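Local coordinates for protein hydrolase, NUDIX family (Clostridium perfringens ATCC 13124, PDB 3F6A) that probably hydrolyses a nucleoside diphosphate linked to another group, as a Nudix family enzyme whose exact substrate is not established, at residues N40-P43 against E44-C47; I48-A51 against K52-A55; N68-K71 against S72-S76. All blocks are in the same frame, centred on the assembly; numbering follows the deposited sequence.

Contact 1. Residues N40-P43 against E44-C47; sequences NELP and EEAC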
loop_
_atom_site.group_PDB
_atom_site.type_symbol
_atom_site.label_atom_id
_atom_site.label_comp_id
_atom_site.label_asym_id
_atom_site.label_seq_id
_atom_site.Cartn_x
_atom_site.Cartn_y
_atom_site.Cartn_z
ATOM N N ASN A 40 -11.006 8.865 -8.060
ATOM C CA ASN A 40 -11.237 9.930 -7.090
ATOM C C ASN A 40 -11.781 9.372 -5.769
ATOM O O ASN A 40 -12.429 10.087 -5.002
ATOM C CB ASN A 40 -12.209 10.972 -7.657
ATOM C CG ASN A 40 -12.145 12.292 -6.913
ATOM O OD1 ASN A 40 -11.076 12.889 -6.784
ATOM N ND2 ASN A 40 -13.290 12.760 -6.428
ATOM N N GLU A 41 -11.526 8.092 -5.516
ATOM C CA GLU A 41 -11.944 7.449 -4.271
ATOM C C GLU A 41 -10.700 6.855 -3.606
ATOM O O GLU A 41 -9.868 6.252 -4.276
ATOM C CB GLU A 41 -12.957 6.332 -4.536
ATOM C CG GLU A 41 -13.293 5.521 -3.289
ATOM C CD GLU A 41 -14.305 4.420 -3.545
ATOM O OE1 GLU A 41 -14.058 3.560 -4.418
ATOM O OE2 GLU A 41 -15.348 4.419 -2.860
ATOM N N LEU A 42 -10.573 7.028 -2.296
ATOM C CA LEU A 42 -9.422 6.491 -1.570
ATOM C C LEU A 42 -9.589 4.990 -1.399
ATOM O O LEU A 42 -10.705 4.506 -1.194
ATOM C CB LEU A 42 -9.310 7.119 -0.178
ATOM C CG LEU A 42 -9.240 8.639 -0.011
ATOM C CD1 LEU A 42 -9.252 8.964 1.483
ATOM C CD2 LEU A 42 -7.991 9.193 -0.685
ATOM N N PRO A 43 -8.483 4.232 -1.472
ATOM C CA PRO A 43 -8.570 2.776 -1.311
ATOM C C PRO A 43 -9.326 2.395 -0.034
ATOM O O PRO A 43 -10.047 1.402 -0.009
ATOM C CB PRO A 43 -7.102 2.345 -1.262
ATOM C CG PRO A 43 -6.430 3.352 -2.176
ATOM C CD PRO A 43 -7.093 4.653 -1.751
ATOM N N GLU A 44 -9.161 3.191 1.021
ATOM C CA GLU A 44 -9.827 2.913 2.292
ATOM C C GLU A 44 -11.333 3.146 2.226
ATOM O O GLU A 44 -12.103 2.422 2.858
ATOM C CB GLU A 44 -9.223 3.769 3.408
ATOM C CG GLU A 44 -9.298 5.272 3.170
ATOM C CD GLU A 44 -8.433 6.057 4.149
ATOM O OE1 GLU A 44 -8.982 6.639 5.107
ATOM O OE2 GLU A 44 -7.198 6.079 3.965
ATOM N N GLU A 45 -11.752 4.157 1.471
ATOM C CA GLU A 45 -13.177 4.443 1.341
ATOM C C GLU A 45 -13.801 3.313 0.540
ATOM O O GLU A 45 -14.948 2.941 0.771
ATOM C CB GLU A 45 -13.392 5.786 0.639
ATOM C CG GLU A 45 -12.768 6.949 1.400
ATOM C CD GLU A 45 -12.963 8.289 0.715
ATOM O OE1 GLU A 45 -12.790 8.360 -0.523
ATOM O OE2 GLU A 45 -13.271 9.280 1.420
ATOM N N ALA A 46 -13.023 2.753 -0.389
ATOM C CA ALA A 46 -13.486 1.642 -1.214
ATOM C C ALA A 46 -13.745 0.419 -0.340
ATOM O O ALA A 46 -14.688 -0.340 -0.587
ATOM C CB ALA A 46 -12.452 1.310 -2.289
ATOM N N CYS A 47 -12.912 0.222 0.683
ATOM C CA CYS A 47 -13.091 -0.914 1.586
ATOM C C CYS A 47 -14.391 -0.727 2.351
ATOM O O CYS A 47 -15.199 -1.655 2.472
ATOM C CB CYS A 47 -11.936 -1.006 2.584
ATOM S SG CYS A 47 -10.370 -1.564 1.877
#

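Contact 2. Residues I48-A51 against K52-A55; sequences IREA and KEEA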
loop_
_atom_site.group_PDB
_atom_site.type_symbol
_atom_site.label_atom_id
_atom_site.label_comp_id
_atom_site.label_asym_id
_atom_site.label_seq_id
_atom_site.Cartn_x
_atom_site.Cartn_y
_atom_site.Cartn_z
ATOM N N ILE A 48 -14.580 0.483 2.871
ATOM C CA ILE A 48 -15.779 0.815 3.624
ATOM C C ILE A 48 -17.040 0.600 2.792
ATOM O O ILE A 48 -17.982 -0.031 3.262
ATOM C CB ILE A 48 -15.733 2.280 4.129
ATOM C CG1 ILE A 48 -14.647 2.419 5.198
ATOM C CG2 ILE A 48 -17.093 2.697 4.692
ATOM C CD1 ILE A 48 -14.586 3.790 5.844
ATOM N N ARG A 49 -17.073 1.108 1.562
ATOM C CA ARG A 49 -18.271 0.928 0.744
ATOM C C ARG A 49 -18.499 -0.523 0.336
ATOM O O ARG A 49 -19.632 -1.011 0.378
ATOM C CB ARG A 49 -18.236 1.815 -0.505
ATOM C CG ARG A 49 -16.940 1.813 -1.272
ATOM C CD ARG A 49 -17.135 2.534 -2.602
ATOM N NE ARG A 49 -17.791 1.671 -3.565
ATOM C CZ ARG A 49 -17.143 0.909 -4.436
ATOM N NH1 ARG A 49 -15.813 0.915 -4.478
ATOM N NH2 ARG A 49 -17.827 0.117 -5.243
ATOM N N GLU A 50 -17.434 -1.225 -0.041
ATOM C CA GLU A 50 -17.583 -2.617 -0.442
ATOM C C GLU A 50 -18.108 -3.457 0.715
ATOM O O GLU A 50 -18.901 -4.377 0.510
ATOM C CB GLU A 50 -16.256 -3.176 -0.958
ATOM C CG GLU A 50 -15.829 -2.576 -2.292
ATOM C CD GLU A 50 -16.715 -3.007 -3.454
ATOM O OE1 GLU A 50 -17.845 -3.487 -3.216
ATOM O OE2 GLU A 50 -16.281 -2.853 -4.614
ATOM N N ALA A 51 -17.682 -3.131 1.932
ATOM C CA ALA A 51 -18.134 -3.869 3.105
ATOM C C ALA A 51 -19.641 -3.664 3.272
ATOM O O ALA A 51 -20.368 -4.588 3.645
ATOM C CB ALA A 51 -17.395 -3.392 4.349
ATOM N N LYS A 52 -20.097 -2.447 2.988
ATOM C CA LYS A 52 -21.515 -2.101 3.100
ATOM C C LYS A 52 -22.321 -2.716 1.957
ATOM O O LYS A 52 -23.408 -3.251 2.166
ATOM C CB LYS A 52 -21.681 -0.575 3.080
ATOM C CG LYS A 52 -23.031 -0.075 3.592
ATOM C CD LYS A 52 -23.199 -0.378 5.081
ATOM C CE LYS A 52 -24.416 0.317 5.666
ATOM N NZ LYS A 52 -24.574 0.038 7.121
ATOM N N GLU A 53 -21.787 -2.644 0.745
ATOM C CA GLU A 53 -22.484 -3.182 -0.414
ATOM C C GLU A 53 -22.524 -4.711 -0.466
ATOM O O GLU A 53 -23.556 -5.298 -0.808
ATOM C CB GLU A 53 -21.858 -2.636 -1.706
ATOM C CG GLU A 53 -21.886 -1.107 -1.803
ATOM C CD GLU A 53 -21.258 -0.570 -3.085
ATOM O OE1 GLU A 53 -20.175 -1.056 -3.481
ATOM O OE2 GLU A 53 -21.846 0.354 -3.698
ATOM N N GLU A 54 -21.425 -5.362 -0.099
ATOM C CA GLU A 54 -21.375 -6.816 -0.169
ATOM C C GLU A 54 -21.867 -7.567 1.065
ATOM O O GLU A 54 -22.175 -8.758 0.978
ATOM C CB GLU A 54 -19.956 -7.267 -0.535
ATOM C CG GLU A 54 -19.427 -6.542 -1.770
ATOM C CD GLU A 54 -18.134 -7.127 -2.323
ATOM O OE1 GLU A 54 -17.290 -7.597 -1.532
ATOM O OE2 GLU A 54 -17.958 -7.098 -3.559
ATOM N N ALA A 55 -21.963 -6.883 2.203
ATOM C CA ALA A 55 -22.421 -7.546 3.417
ATOM C C ALA A 55 -23.288 -6.670 4.315
ATOM O O ALA A 55 -23.700 -7.109 5.383
ATOM C CB ALA A 55 -21.227 -8.065 4.203
#

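Contact 3. Residues N68-K71 against S72-S76; sequences NLKK and SCDLS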
loop_
_atom_site.group_PDB
_atom_site.type_symbol
_atom_site.label_atom_id
_atom_site.label_comp_id
_atom_site.label_asym_id
_atom_site.label_seq_id
_atom_site.Cartn_x
_atom_site.Cartn_y
_atom_site.Cartn_z
ATOM N N ASN A 68 3.629 10.943 14.414
ATOM C CA ASN A 68 4.622 11.906 13.948
ATOM C C ASN A 68 4.380 12.307 12.499
ATOM O O ASN A 68 4.438 13.491 12.147
ATOM C CB ASN A 68 6.030 11.323 14.088
ATOM C CG ASN A 68 6.592 11.483 15.487
ATOM O OD1 ASN A 68 6.940 12.587 15.902
ATOM N ND2 ASN A 68 6.681 10.384 16.220
ATOM N N LEU A 69 4.105 11.318 11.658
ATOM C CA LEU A 69 3.869 11.591 10.249
ATOM C C LEU A 69 2.465 12.154 10.014
ATOM O O LEU A 69 2.265 12.983 9.127
ATOM C CB LEU A 69 4.071 10.317 9.430
ATOM C CG LEU A 69 4.007 10.495 7.908
ATOM C CD1 LEU A 69 5.026 11.537 7.450
ATOM C CD2 LEU A 69 4.276 9.157 7.240
ATOM N N LYS A 70 1.492 11.711 10.803
ATOM C CA LYS A 70 0.126 12.208 10.637
ATOM C C LYS A 70 0.066 13.712 10.892
ATOM O O LYS A 70 -0.463 14.462 10.078
ATOM C CB LYS A 70 -0.840 11.489 11.583
ATOM C CG LYS A 70 -2.298 11.902 11.388
ATOM C CD LYS A 70 -3.227 11.205 12.361
ATOM C CE LYS A 70 -4.630 11.806 12.305
ATOM N NZ LYS A 70 -5.541 11.194 13.320
ATOM N N LYS A 71 0.624 14.150 12.017
ATOM C CA LYS A 71 0.621 15.566 12.377
ATOM C C LYS A 71 1.451 16.425 11.421
ATOM O O LYS A 71 1.013 17.500 11.009
ATOM C CB LYS A 71 1.123 15.740 13.812
ATOM C CG LYS A 71 0.353 14.891 14.811
ATOM C CD LYS A 71 0.694 15.217 16.260
ATOM C CE LYS A 71 0.003 16.480 16.724
ATOM N NZ LYS A 71 0.025 16.602 18.212
ATOM N N SER A 72 2.642 15.955 11.063
ATOM C CA SER A 72 3.479 16.714 10.146
ATOM C C SER A 72 2.799 16.818 8.780
ATOM O O SER A 72 2.914 17.838 8.101
ATOM C CB SER A 72 4.863 16.065 10.014
ATOM O OG SER A 72 4.773 14.709 9.625
ATOM N N CYS A 73 2.072 15.774 8.383
ATOM C CA CYS A 73 1.376 15.799 7.102
ATOM C C CYS A 73 0.291 16.873 7.107
ATOM O O CYS A 73 0.203 17.676 6.181
ATOM C CB CYS A 73 0.744 14.437 6.792
ATOM S SG CYS A 73 1.830 13.264 5.934
ATOM N N ASP A 74 -0.529 16.888 8.152
ATOM C CA ASP A 74 -1.601 17.873 8.257
ATOM C C ASP A 74 -1.061 19.297 8.127
ATOM O O ASP A 74 -1.657 20.132 7.447
ATOM C CB ASP A 74 -2.351 17.719 9.583
ATOM C CG ASP A 74 -3.045 16.376 9.707
ATOM O OD1 ASP A 74 -3.620 15.906 8.701
ATOM O OD2 ASP A 74 -3.029 15.793 10.813
ATOM N N LEU A 75 0.062 19.567 8.783
ATOM C CA LEU A 75 0.684 20.885 8.718
ATOM C C LEU A 75 1.032 21.209 7.271
ATOM O O LEU A 75 0.735 22.294 6.773
ATOM C CB LEU A 75 1.972 20.916 9.542
ATOM C CG LEU A 75 1.907 20.871 11.064
ATOM C CD1 LEU A 75 3.320 20.752 11.620
ATOM C CD2 LEU A 75 1.225 22.128 11.589
ATOM N N SER A 76 1.669 20.248 6.610
ATOM C CA SER A 76 2.091 20.393 5.224
ATOM C C SER A 76 0.908 20.414 4.260
ATOM O O SER A 76 1.091 20.437 3.046
ATOM C CB SER A 76 3.040 19.248 4.858
ATOM O OG SER A 76 4.076 19.105 5.824
HETATM O O HOH W 1 -2.592 13.363 8.383
#

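Contact 1. Residues N40-P43 against E44-C47
Leu42 occupies the N-cap of helix 43-55 without a polar side chain to offer, and the side-chain bond comes instead from the helix, where Glu45 reaches back to the N-cap N-H. The N-H of Leu42 points almost straight (171°) at Glu45 OE1, 3.1 Å from Leu42 N, and approaches that oxygen from its anti side, 31° out of the carboxylate plane. This is the reciprocal half of a capping box; Leu42 cannot supply the other half. Glu45 can reach back because its CG is turned beside its own backbone N (chi1 -60°) and the chain beyond is extended. On the way it runs obliquely across Leu42, whose CG lies 3.6 Å from Glu45 OE1. Glu44 takes a different course: it lies alongside Leu42 and points the same way, its CG 3.8 Å from Leu42 CB, while its carboxylate is engaged by the backbone N of Ile82.

The carbonyl of Leu42 starts the helix. Its oxygen accepts the N-H of Ala46 at 3.0 Å between Leu42 O and Ala46 N, and a weak second bond from Glu45 N. Pro43, lacking an N-H, suits the first turn, and its carbonyl accepts Cys47 N at 3.2 Å from Pro43 O. Glu41 runs antiparallel to Glu45, with Glu41 CG 3.9 Å from Glu45 CB. Glu41 OE1 lies 3.5 Å from Ala46 CB; its polar partners are the N-H of Glu38 and the guanidinium of Arg49. Leu42 and Pro43 also pack on Ile99 of the second subunit. Loop and helix start fall within the Nudix box, residues 35-56, the loop-helix-loop signature of the family.

Contact 2. Residues I48-A51 against K52-A55
Charged side chains meet first where Arg49 and Glu53, one helical turn apart, form a salt bridge. Arg49 NH2 lies 3.2 Å from Glu53 OE1, but the N-H is poorly aimed and the hydrogen bond is weak; the guanidinium and carboxylate planes stand 83° apart. A bend at chi3 (-79°) folds the arginine back, leaving Glu50 CG over one face of the guanidinium, near its rim. Glu50 OE2 adds a purely electrostatic pairing, 3.4 Å from Arg49 NH2 and well out of the guanidinium plane. The other end of the group has a firmer tie: NH1 is bonded to the carbonyl of His36, which helps to fix its rotation.

Like charges form the second class. Glu50 OE1 approaches Glu53 OE1 to 3.4 Å and also Glu54 OE2 to 3.6 Å, so three carboxylates crowd together on one side of the helix. Glu54 is steadied by the backbone N-H of Gly34, which its OE1 accepts.

Main-chain bonds carry the helix beneath. Glu53 N meets Arg49 O at 2.7 Å and Glu54 N meets Glu50 O at 2.8 Å, whereas that from Ala55 N to Ala51 O is weak. Arg49, Glu50, Glu53 and Glu54 fit the REXXEE core of the Nudix box, whose glutamates commonly bind magnesium in relatives and probably have a similar role here.

Contact 3. Residues N68-K71 against S72-S76
Ser72 turns its hydroxyl back onto the preceding turn of helix 67-75, a familiar serine-to-backbone motif of alpha-helices. Its OG lies 2.8 Å from Asn68 O and 3.1 Å from Leu69 O, so one proton has two carbonyls to choose between. The chi1 of 55° sets OG between its own backbone N and carbonyl carbon and thereby over the chain behind it. Asn68 O also receives the backbone N-H of Ser72, which leaves that oxygen doubly approached.

Beside the serine, Leu69 and Cys73 form the apolar side of the helix: Leu69 CD1 is 3.9 Å from Cys73 SG, and both side chains hang from neighbouring turns joined by the bond from Cys73 N to Leu69 O. Leu69 also packs on Leu80 of strand 79-81 and on His86 of the second subunit, while Cys73 packs on Asn139 of that subunit. This helix therefore sits at the subunit interface, far from the centre of its own chain.

The outer face is polar. Asp74 OD2 comes within 3.0 Å of Lys70 O, an approach of two acceptors that is probably unfavourable in itself. Lys70 O also accepts the backbone N-H of Asp74, and a water bridges the pair, its oxygen 2.9 Å from Lys70 O and 2.8 Å from Asp74 OD1, donating to both.

How the contacts relate
From the N terminus, the chain leaves strand 30-36 by a loop and turns into helix 43-55, where contact 1 forms the entry turn. Contact 2 follows on the same helix, so the two stand in series, neither enclosing nor crossing the other; the salt bridge between Glu41 and Arg49 joins them and ties the entry loop to the middle of the helix. Contact 3 comes later, on helix 67-75, its nearest atoms about 10 Å from contact 1 and 14 Å from contact 2. All three are local, between adjoining segments, so none closes a long loop. Contacts 1 and 3 touch the second subunit, whereas contact 2 packs within its own chain, against strands 18-23 and 30-36.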